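Local coordinates for alpha-acetolactate decarboxylase (Bacillus subtilis subsp. subtilis str. 168, PDB 5XNE), which catalyses the decarboxylation of (2S)-2-acetolactate to (R)-acetoin, a step on the route from pyruvate to butane-2,3-diol, at residues V17-F22 / Q129-V134; I4-T9 / S70-F75. One frame throughout, in Å; residues are numbered along the deposited sequence.

Contact 1: V17-F22 / Q129-V134; sequences VYDGDF and QEKPYV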
loop_
_atom_site.group_PDB
_atom_site.type_symbol
_atom_site.label_atom_id
_atom_site.label_comp_id
_atom_site.label_asym_id
_atom_site.label_seq_id
_atom_site.Cartn_x
_atom_site.Cartn_y
_atom_site.Cartn_z
ATOM N N VAL B 17 -16.232 -8.925 -3.118
ATOM C CA VAL B 17 -15.829 -9.699 -1.958
ATOM C C VAL B 17 -16.316 -8.934 -0.738
ATOM O O VAL B 17 -15.633 -8.049 -0.227
ATOM C CB VAL B 17 -14.315 -9.916 -1.915
ATOM C CG1 VAL B 17 -13.898 -10.639 -0.649
ATOM C CG2 VAL B 17 -13.875 -10.707 -3.148
ATOM N N TYR B 18 -17.517 -9.258 -0.289
ATOM C CA TYR B 18 -18.123 -8.500 0.807
ATOM C C TYR B 18 -17.997 -9.180 2.158
ATOM O O TYR B 18 -18.434 -8.627 3.163
ATOM C CB TYR B 18 -19.599 -8.228 0.515
ATOM C CG TYR B 18 -19.833 -7.473 -0.770
ATOM C CD1 TYR B 18 -18.949 -6.484 -1.194
ATOM C CD2 TYR B 18 -20.927 -7.760 -1.579
ATOM C CE1 TYR B 18 -19.159 -5.787 -2.386
ATOM C CE2 TYR B 18 -21.142 -7.075 -2.765
ATOM C CZ TYR B 18 -20.257 -6.097 -3.169
ATOM O OH TYR B 18 -20.467 -5.423 -4.346
ATOM N N ASP B 19 -17.404 -10.365 2.193
ATOM C CA ASP B 19 -17.252 -11.098 3.448
ATOM C C ASP B 19 -15.778 -11.174 3.825
ATOM O O ASP B 19 -15.006 -11.838 3.139
ATOM C CB ASP B 19 -17.835 -12.513 3.329
ATOM C CG ASP B 19 -19.359 -12.534 3.233
ATOM O OD1 ASP B 19 -19.998 -11.466 3.124
ATOM O OD2 ASP B 19 -19.911 -13.646 3.262
ATOM N N GLY B 20 -15.377 -10.484 4.891
ATOM C CA GLY B 20 -14.013 -10.599 5.377
ATOM C C GLY B 20 -13.932 -11.409 6.659
ATOM O O GLY B 20 -14.933 -11.958 7.119
ATOM N N ASP B 21 -12.736 -11.488 7.238
ATOM C CA ASP B 21 -12.573 -12.197 8.501
ATOM C C ASP B 21 -12.120 -11.291 9.645
ATOM O O ASP B 21 -11.859 -11.773 10.749
ATOM C CB ASP B 21 -11.598 -13.372 8.331
ATOM C CG ASP B 21 -10.196 -12.934 7.955
ATOM O OD1 ASP B 21 -9.995 -11.751 7.603
ATOM O OD2 ASP B 21 -9.279 -13.790 7.989
ATOM N N PHE B 22 -12.033 -9.986 9.401
ATOM C CA PHE B 22 -11.677 -9.075 10.486
ATOM C C PHE B 22 -12.816 -8.920 11.483
ATOM O O PHE B 22 -13.926 -8.516 11.129
ATOM C CB PHE B 22 -11.276 -7.699 9.963
ATOM C CG PHE B 22 -10.888 -6.737 11.064
ATOM C CD1 PHE B 22 -9.614 -6.763 11.607
ATOM C CD2 PHE B 22 -11.797 -5.809 11.546
ATOM C CE1 PHE B 22 -9.259 -5.874 12.623
ATOM C CE2 PHE B 22 -11.448 -4.918 12.559
ATOM C CZ PHE B 22 -10.187 -4.958 13.095
ATOM N N GLN B 129 -26.246 -7.283 1.291
ATOM C CA GLN B 129 -26.294 -7.967 0.008
ATOM C C GLN B 129 -26.536 -9.451 0.197
ATOM O O GLN B 129 -26.115 -10.026 1.194
ATOM C CB GLN B 129 -24.978 -7.763 -0.755
ATOM C CG GLN B 129 -24.608 -6.300 -0.973
ATOM C CD GLN B 129 -25.499 -5.638 -2.004
ATOM O OE1 GLN B 129 -25.601 -6.102 -3.144
ATOM N NE2 GLN B 129 -26.156 -4.546 -1.611
ATOM N N GLU B 130 -27.196 -10.074 -0.774
ATOM C CA GLU B 130 -27.406 -11.516 -0.739
ATOM C C GLU B 130 -26.538 -12.229 -1.760
ATOM O O GLU B 130 -26.361 -11.754 -2.883
ATOM C CB GLU B 130 -28.875 -11.855 -0.988
ATOM C CG GLU B 130 -29.836 -11.249 0.006
ATOM C CD GLU B 130 -31.143 -12.022 0.088
ATOM O OE1 GLU B 130 -31.908 -12.015 -0.906
ATOM O OE2 GLU B 130 -31.408 -12.632 1.150
ATOM N N LYS B 131 -25.987 -13.378 -1.375
ATOM C CA LYS B 131 -25.188 -14.161 -2.313
ATOM C C LYS B 131 -26.088 -14.741 -3.415
ATOM O O LYS B 131 -27.258 -15.020 -3.167
ATOM C CB LYS B 131 -24.434 -15.276 -1.575
ATOM C CG LYS B 131 -23.281 -14.741 -0.702
ATOM C CD LYS B 131 -22.927 -15.695 0.418
ATOM C CE LYS B 131 -21.624 -15.288 1.076
ATOM N NZ LYS B 131 -20.463 -15.576 0.179
ATOM N N PRO B 132 -25.555 -14.890 -4.636
ATOM C CA PRO B 132 -24.197 -14.528 -5.046
ATOM C C PRO B 132 -24.047 -13.026 -5.188
ATOM O O PRO B 132 -24.928 -12.350 -5.717
ATOM C CB PRO B 132 -24.038 -15.224 -6.398
ATOM C CG PRO B 132 -25.419 -15.277 -6.935
ATOM C CD PRO B 132 -26.325 -15.464 -5.759
ATOM N N TYR B 133 -22.930 -12.518 -4.694
ATOM C CA TYR B 133 -22.681 -11.086 -4.703
ATOM C C TYR B 133 -22.441 -10.560 -6.117
ATOM O O TYR B 133 -21.907 -11.267 -6.978
ATOM C CB TYR B 133 -21.477 -10.765 -3.815
ATOM C CG TYR B 133 -21.687 -11.011 -2.336
ATOM C CD1 TYR B 133 -22.934 -10.850 -1.741
ATOM C CD2 TYR B 133 -20.623 -11.406 -1.528
ATOM C CE1 TYR B 133 -23.120 -11.063 -0.382
ATOM C CE2 TYR B 133 -20.796 -11.625 -0.171
ATOM C CZ TYR B 133 -22.036 -11.445 0.404
ATOM O OH TYR B 133 -22.192 -11.649 1.758
ATOM N N VAL B 134 -22.844 -9.315 -6.343
ATOM C CA VAL B 134 -22.532 -8.597 -7.572
ATOM C C VAL B 134 -21.399 -7.595 -7.326
ATOM O O VAL B 134 -21.112 -7.261 -6.169
ATOM C CB VAL B 134 -23.782 -7.876 -8.119
ATOM C CG1 VAL B 134 -24.907 -8.890 -8.314
ATOM C CG2 VAL B 134 -24.230 -6.752 -7.186
#

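Contact 2: I4-T9 / S70-F75; sequences IYQVST and SPFCSF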
loop_
_atom_site.group_PDB
_atom_site.type_symbol
_atom_site.label_atom_id
_atom_site.label_comp_id
_atom_site.label_asym_id
_atom_site.label_seq_id
_atom_site.Cartn_x
_atom_site.Cartn_y
_atom_site.Cartn_z
ATOM N N ILE B 4 -1.758 3.994 9.913
ATOM C CA ILE B 4 -3.105 3.607 9.505
ATOM C C ILE B 4 -3.121 2.082 9.450
ATOM O O ILE B 4 -2.253 1.475 8.810
ATOM C CB ILE B 4 -3.487 4.171 8.129
ATOM C CG1 ILE B 4 -3.255 5.687 8.063
ATOM C CG2 ILE B 4 -4.926 3.791 7.784
ATOM C CD1 ILE B 4 -4.136 6.489 9.012
ATOM N N TYR B 5 -4.075 1.460 10.131
ATOM C CA TYR B 5 -4.261 0.015 10.039
ATOM C C TYR B 5 -5.349 -0.235 9.008
ATOM O O TYR B 5 -6.516 0.117 9.219
ATOM C CB TYR B 5 -4.648 -0.605 11.387
ATOM C CG TYR B 5 -4.633 -2.114 11.372
ATOM C CD1 TYR B 5 -3.433 -2.802 11.453
ATOM C CD2 TYR B 5 -5.813 -2.848 11.281
ATOM C CE1 TYR B 5 -3.385 -4.182 11.442
ATOM C CE2 TYR B 5 -5.778 -4.247 11.273
ATOM C CZ TYR B 5 -4.559 -4.898 11.350
ATOM O OH TYR B 5 -4.479 -6.276 11.340
ATOM N N GLN B 6 -4.950 -0.814 7.882
ATOM C CA GLN B 6 -5.820 -0.971 6.719
ATOM C C GLN B 6 -6.243 -2.426 6.549
ATOM O O GLN B 6 -5.400 -3.303 6.324
ATOM C CB GLN B 6 -5.104 -0.467 5.464
ATOM C CG GLN B 6 -5.883 -0.619 4.184
ATOM C CD GLN B 6 -7.214 0.074 4.238
ATOM O OE1 GLN B 6 -7.290 1.256 4.571
ATOM N NE2 GLN B 6 -8.282 -0.650 3.910
ATOM N N VAL B 7 -7.546 -2.680 6.670
ATOM C CA VAL B 7 -8.088 -4.030 6.523
ATOM C C VAL B 7 -8.525 -4.238 5.068
ATOM O O VAL B 7 -9.493 -3.630 4.600
ATOM C CB VAL B 7 -9.269 -4.257 7.492
ATOM C CG1 VAL B 7 -9.978 -5.576 7.191
ATOM C CG2 VAL B 7 -8.775 -4.242 8.936
ATOM N N SER B 8 -7.752 -5.068 4.358
ATOM C CA SER B 8 -7.981 -5.446 2.955
ATOM C C SER B 8 -7.966 -4.258 1.983
ATOM O O SER B 8 -7.485 -3.166 2.329
ATOM C CB SER B 8 -9.305 -6.216 2.816
ATOM O OG SER B 8 -9.349 -6.933 1.584
ATOM N N THR B 9 -8.456 -4.476 0.763
ATOM C CA THR B 9 -8.325 -3.470 -0.290
ATOM C C THR B 9 -9.651 -3.053 -0.896
ATOM O O THR B 9 -10.616 -3.831 -0.950
ATOM C CB THR B 9 -7.423 -3.954 -1.461
ATOM O OG1 THR B 9 -8.146 -4.896 -2.276
ATOM C CG2 THR B 9 -6.143 -4.582 -0.932
ATOM N N SER B 70 -15.823 -7.500 9.117
ATOM C CA SER B 70 -15.673 -6.543 8.028
ATOM C C SER B 70 -14.749 -7.018 6.918
ATOM O O SER B 70 -13.704 -7.597 7.200
ATOM C CB SER B 70 -15.135 -5.211 8.547
ATOM O OG SER B 70 -14.889 -4.355 7.447
ATOM N N PRO B 71 -15.107 -6.722 5.654
ATOM C CA PRO B 71 -14.239 -6.969 4.498
ATOM C C PRO B 71 -13.322 -5.796 4.175
ATOM O O PRO B 71 -12.438 -5.950 3.332
ATOM C CB PRO B 71 -15.236 -7.161 3.351
ATOM C CG PRO B 71 -16.356 -6.193 3.709
ATOM C CD PRO B 71 -16.447 -6.240 5.241
ATOM N N PHE B 72 -13.551 -4.642 4.802
ATOM C CA PHE B 72 -12.846 -3.414 4.436
ATOM C C PHE B 72 -13.088 -2.335 5.475
ATOM O O PHE B 72 -14.228 -1.958 5.728
ATOM C CB PHE B 72 -13.310 -2.906 3.063
ATOM C CG PHE B 72 -12.633 -1.640 2.632
ATOM C CD1 PHE B 72 -11.358 -1.682 2.088
ATOM C CD2 PHE B 72 -13.250 -0.413 2.782
ATOM C CE1 PHE B 72 -10.708 -0.513 1.694
ATOM C CE2 PHE B 72 -12.604 0.763 2.389
ATOM C CZ PHE B 72 -11.328 0.706 1.842
ATOM N N CYS B 73 -12.003 -1.837 6.061
ATOM C CA CYS B 73 -12.095 -0.747 7.022
ATOM C C CYS B 73 -10.686 -0.218 7.287
ATOM O O CYS B 73 -9.685 -0.836 6.876
ATOM C CB CYS B 73 -12.794 -1.204 8.326
ATOM S SG CYS B 73 -12.291 -2.805 9.005
ATOM N N SER B 74 -10.618 0.944 7.946
ATOM C CA SER B 74 -9.357 1.636 8.196
ATOM C C SER B 74 -9.407 2.190 9.624
ATOM O O SER B 74 -10.414 2.793 9.995
ATOM C CB SER B 74 -9.144 2.790 7.200
ATOM O OG SER B 74 -9.344 2.407 5.845
ATOM N N PHE B 75 -8.326 2.019 10.384
ATOM C CA PHE B 75 -8.278 2.474 11.788
ATOM C C PHE B 75 -7.001 3.212 12.109
ATOM O O PHE B 75 -5.970 2.998 11.475
ATOM C CB PHE B 75 -8.394 1.294 12.748
ATOM C CG PHE B 75 -9.612 0.474 12.534
ATOM C CD1 PHE B 75 -10.844 0.901 13.006
ATOM C CD2 PHE B 75 -9.527 -0.734 11.856
ATOM C CE1 PHE B 75 -11.988 0.145 12.791
ATOM C CE2 PHE B 75 -10.668 -1.495 11.638
ATOM C CZ PHE B 75 -11.893 -1.061 12.112
HETATM O O HOH W 1 -11.780 -8.444 2.093
HETATM O O HOH W 2 -12.271 -5.116 0.646
#

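Contact 1: V17-F22 / Q129-V134
Tyr18 places CD2 over one face of the Tyr133 ring, 3.4 Å from Tyr133 CG, and CB, further back, makes a CH-pi contact 4.0 Å from the centroid of the same ring. The two phenol side chains run past one another in opposite directions, with their planes inclined at 51°, so this is an oblique aromatic pair. With chi1 at -58° the ring of Tyr18 lies beside its own backbone N and is carried across to the 129-134 loop. There its hydroxyl gives a weak hydrogen bond of 2.7 Å from OH to Val134 O, while Gln129 CG packs obliquely against the ring at 4.0 Å from CE2. Asp19 comes next and meets the far end of Tyr133. Tyr133 OH donates to Asp19 OD1 over 2.6 Å, reaching it on the syn side but 28° out of the carboxylate plane. The carboxylate and the ring are turned steeply against each other. The other oxygen, OD2, faces Lys131, whose NZ completes a long salt bridge of 3.7 Å, and Lys131 CG packs over the face of the Tyr133 ring opposite Tyr18. Tyr133 is thus held between an aromatic ring and an aliphatic chain, with its hydroxyl tied down. A leucine in its place would probably leave Asp19 OD1 without its phenol donor and Tyr18 without the flat surface it packs on. Lys40 also hydrogen-bonds Tyr133 OH through its NZ. The contact joins two surface loops: 17-22 leads from helix 10-14 to strand 22-23, and the loop 129-134 leads from strand 117-124 to helix 136-139, with Tyr18 touching Leu13 of the first helix and Met136 and Ala139 of the second.

Contact 2: I4-T9 / S70-F75
Strand 4-7 and strand 73-75 run antiparallel at 163°, pairing Tyr5 with Phe75 and Val7 with Cys73 as hydrogen-bonded pairs on either side of the non-hydrogen-bonded pair Gln6-Ser74. Tyr5 N binds Phe75 O at 2.8 Å, and Val7 N reaches Cys73 O at 2.8 Å; the return bond from Cys73 N to Val7 O is weak, 3.4 Å long. On the face shared by Gln6 and Ser74, Ser74 OG donates to Gln6 OE1 over 2.7 Å, tilted 25° from the carbonyl plane. The bend at chi2 (57°) turns the Gln6 amide along the chain toward the following residues, where NE2 donates to Ser8 O at 3.1 Å and weakly to Val7 O. Both ends of the buried amide are therefore engaged, which fixes its rotation, and its NE2 also lies against Phe72 CE1. These strands are neighbours in the buried beta framework of the decarboxylase: strand 4-7 pairs on its other edge with strand 195-208, in parallel. On the face of Tyr5, Val7, Cys73 and Phe75 the side-chain contacts across the strands are apolar, with Val7 CB 3.7 Å from Cys73 SG and Val7 CG2 at the edge of the Phe75 ring. Tyr5 meets Phe75 there only loosely, its own ring stacking on Tyr30. Next to the paired residues, Ser70 OG accepts from Phe72 N in an ST turn and also hydrogen-bonds Thr37 O, and two waters donate to Pro71 O, one linking it to Ser8 OG and the other to Thr9 O. Thr9 OG1 caps helix 10-14 at Ser12 N.

Overall arrangement
The two contacts have their centres about 15 Å apart and touch directly. Phe22 O lies 2.9 Å from Ser70 N, a probable hydrogen bond, where strand 22-23 pairs with strand 69-70, and Phe22 CE2 packs 3.6 Å from Phe75 CE2. Nearby, Tyr18 O packs on Pro71 CG. Contact 2 is buried and contact 1 lies at the surface; helix 10-14 follows 4-9 and precedes 17-22, so it joins them along the chain. Neither contact supplies the zinc ligands His173, His175 and His186. The side chain of Phe72 is about 6 Å from the zinc ion, whereas that of Tyr18 is about 12 Å away.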